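Local coordinates for protein CG11501 (Drosophila melanogaster, PDB 3ZZO) that acts as a secreted immune cytokine that suppresses the immune deficiency pathway and promotes survival after Sindbis virus infection, at residues Phe11-Gly16 with Gln77-Gln82. Numbering follows the deposited sequence.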
loop_
_atom_site.group_PDB
_atom_site.type_symbol
_atom_site.label_atom_id
_atom_site.label_comp_id
_atom_site.label_asym_id
_atom_site.label_seq_id
_atom_site.Cartn_x
_atom_site.Cartn_y
_atom_site.Cartn_z
ATOM N N PHE A 11 4.123 -9.577 3.994
ATOM C CA PHE A 11 5.581 -9.555 3.948
ATOM C C PHE A 11 6.147 -9.863 5.321
ATOM O O PHE A 11 5.449 -9.733 6.341
ATOM C CB PHE A 11 6.067 -8.168 3.483
ATOM C CG PHE A 11 5.689 -7.024 4.412
ATOM C CD1 PHE A 11 4.427 -6.432 4.331
ATOM C CD2 PHE A 11 6.590 -6.556 5.360
ATOM C CE1 PHE A 11 4.092 -5.423 5.209
ATOM C CE2 PHE A 11 6.235 -5.528 6.243
ATOM C CZ PHE A 11 4.988 -4.971 6.154
ATOM N N LYS A 12 7.412 -10.204 5.354
ATOM C CA LYS A 12 8.172 -10.319 6.593
ATOM C C LYS A 12 9.246 -9.238 6.576
ATOM O O LYS A 12 9.458 -8.568 5.568
ATOM C CB LYS A 12 8.730 -11.724 6.775
ATOM C CG LYS A 12 7.640 -12.695 7.165
ATOM C CD LYS A 12 8.092 -14.177 7.227
ATOM C CE LYS A 12 6.920 -15.096 7.614
ATOM N NZ LYS A 12 7.289 -16.523 7.445
ATOM N N MET A 13 9.871 -9.009 7.723
ATOM C CA MET A 13 10.826 -7.915 7.900
ATOM C C MET A 13 12.076 -8.447 8.570
ATOM O O MET A 13 11.999 -9.129 9.591
ATOM C CB MET A 13 10.212 -6.840 8.853
ATOM C CG MET A 13 8.972 -6.203 8.297
ATOM S SD MET A 13 8.271 -5.002 9.408
ATOM C CE MET A 13 9.416 -3.640 9.174
ATOM N N ASP A 14 13.227 -8.084 8.062
ATOM C CA ASP A 14 14.477 -8.452 8.712
ATOM C C ASP A 14 14.792 -7.623 9.933
ATOM O O ASP A 14 15.416 -8.093 10.875
ATOM C CB ASP A 14 15.625 -8.324 7.730
ATOM C CG ASP A 14 15.530 -9.295 6.576
ATOM O OD1 ASP A 14 14.986 -10.417 6.744
ATOM O OD2 ASP A 14 15.935 -8.861 5.509
ATOM N N ARG A 15 14.365 -6.380 9.937
ATOM C CA ARG A 15 14.584 -5.409 11.022
ATOM C C ARG A 15 13.298 -4.626 11.248
ATOM O O ARG A 15 12.444 -4.555 10.362
ATOM C CB ARG A 15 15.778 -4.447 10.652
ATOM C CG ARG A 15 17.068 -5.221 10.421
ATOM C CD ARG A 15 18.181 -4.319 9.852
ATOM N NE ARG A 15 17.951 -3.914 8.465
ATOM C CZ ARG A 15 18.133 -4.691 7.407
ATOM N NH1 ARG A 15 18.614 -5.922 7.518
ATOM N NH2 ARG A 15 17.929 -4.185 6.181
ATOM N N GLY A 16 13.177 -4.029 12.409
ATOM C CA GLY A 16 11.967 -3.284 12.732
ATOM C C GLY A 16 10.796 -4.201 12.965
ATOM O O GLY A 16 10.951 -5.401 13.205
ATOM N N GLN A 77 13.927 0.290 2.715
ATOM C CA GLN A 77 15.204 -0.370 2.632
ATOM C C GLN A 77 15.778 -0.726 3.987
ATOM O O GLN A 77 16.353 -1.799 4.180
ATOM C CB GLN A 77 16.169 0.521 1.878
ATOM C CG GLN A 77 17.524 -0.125 1.684
ATOM C CD GLN A 77 18.535 0.724 0.949
ATOM O OE1 GLN A 77 18.296 1.905 0.673
ATOM N NE2 GLN A 77 19.654 0.142 0.622
ATOM N N GLN A 78 15.682 0.202 4.926
ATOM C CA GLN A 78 16.295 -0.024 6.236
ATOM C C GLN A 78 15.766 -1.182 7.009
ATOM O O GLN A 78 16.449 -1.679 7.928
ATOM C CB GLN A 78 16.215 1.252 7.101
ATOM C CG GLN A 78 14.810 1.631 7.547
ATOM C CD GLN A 78 14.699 2.971 8.222
ATOM O OE1 GLN A 78 13.768 3.728 7.910
ATOM N NE2 GLN A 78 15.611 3.265 9.101
ATOM N N TYR A 79 14.588 -1.649 6.673
ATOM C CA TYR A 79 13.909 -2.741 7.356
ATOM C C TYR A 79 14.090 -4.076 6.670
ATOM O O TYR A 79 13.864 -5.108 7.301
ATOM C CB TYR A 79 12.434 -2.413 7.535
ATOM C CG TYR A 79 12.202 -1.186 8.350
ATOM C CD1 TYR A 79 12.649 -1.112 9.651
ATOM C CD2 TYR A 79 11.589 -0.076 7.822
ATOM C CE1 TYR A 79 12.456 0.023 10.398
ATOM C CE2 TYR A 79 11.383 1.078 8.547
ATOM C CZ TYR A 79 11.792 1.093 9.855
ATOM O OH TYR A 79 11.600 2.203 10.604
ATOM N N GLY A 80 14.463 -4.109 5.397
ATOM C CA GLY A 80 14.637 -5.393 4.731
ATOM C C GLY A 80 13.300 -6.133 4.521
ATOM O O GLY A 80 13.071 -7.217 5.081
ATOM N N ILE A 81 12.459 -5.578 3.670
ATOM C CA ILE A 81 11.127 -6.099 3.418
ATOM C C ILE A 81 11.223 -7.339 2.519
ATOM O O ILE A 81 11.776 -7.264 1.414
ATOM C CB ILE A 81 10.248 -5.058 2.741
ATOM C CG1 ILE A 81 10.132 -3.758 3.543
ATOM C CG2 ILE A 81 8.882 -5.636 2.402
ATOM C CD1 ILE A 81 9.645 -3.965 4.970
ATOM N N GLN A 82 10.695 -8.459 3.017
ATOM C CA GLN A 82 10.670 -9.726 2.318
ATOM C C GLN A 82 9.239 -9.986 1.871
ATOM O O GLN A 82 8.378 -10.435 2.641
ATOM C CB GLN A 82 11.174 -10.843 3.234
ATOM C CG GLN A 82 12.580 -10.592 3.771
ATOM C CD GLN A 82 13.602 -10.439 2.696
ATOM O OE1 GLN A 82 13.539 -11.091 1.635
ATOM N NE2 GLN A 82 14.615 -9.647 2.941
#
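Strand 6-13 ends and strand 81-89 begins at this antiparallel pairing in the ferredoxin-like subdomain SD1, where Lys12 and Gln82 form a hydrogen-bonded pair. Lys12 N gives a hydrogen bond to Gln82 O at 2.9 Å, and Gln82 N returns one to Lys12 O at 2.8 Å. Beyond the strand ends, two more backbone hydrogen bonds join the loops: Asp14 N to Gly80 O at 3.1 Å and Arg15 N to Tyr79 O at 3.0 Å. Gln82 bends at chi2 (-59°), and its NE2 hydrogen-bonds to the syn side of Asp14 OD2 at 3.0 Å, somewhat out of the carboxylate plane. Arg15 folds at chi3 (-71°) toward the turn before the strand. Its NE hydrogen-bonds to Gln78 O at 2.7 Å, with that oxygen at the guanidinium edge, while NH2 adds weak hydrogen bonds to Gln78 O and Gln77 O. On the face carrying Met13 and Ile81, Met13 CE rests on Tyr79 CB at 3.6 Å, and Ile81 CG2 packs obliquely against the Phe11 ring, 3.9 Å from CD2. Helix 69-75 covers this side: Phe72 meets Phe11 edge-to-face, and Ile81 touches Phe72 and Val73. Strand 31-35 flanks strand 6-13, with Phe11 and Cys31 joined by backbone hydrogen bonding.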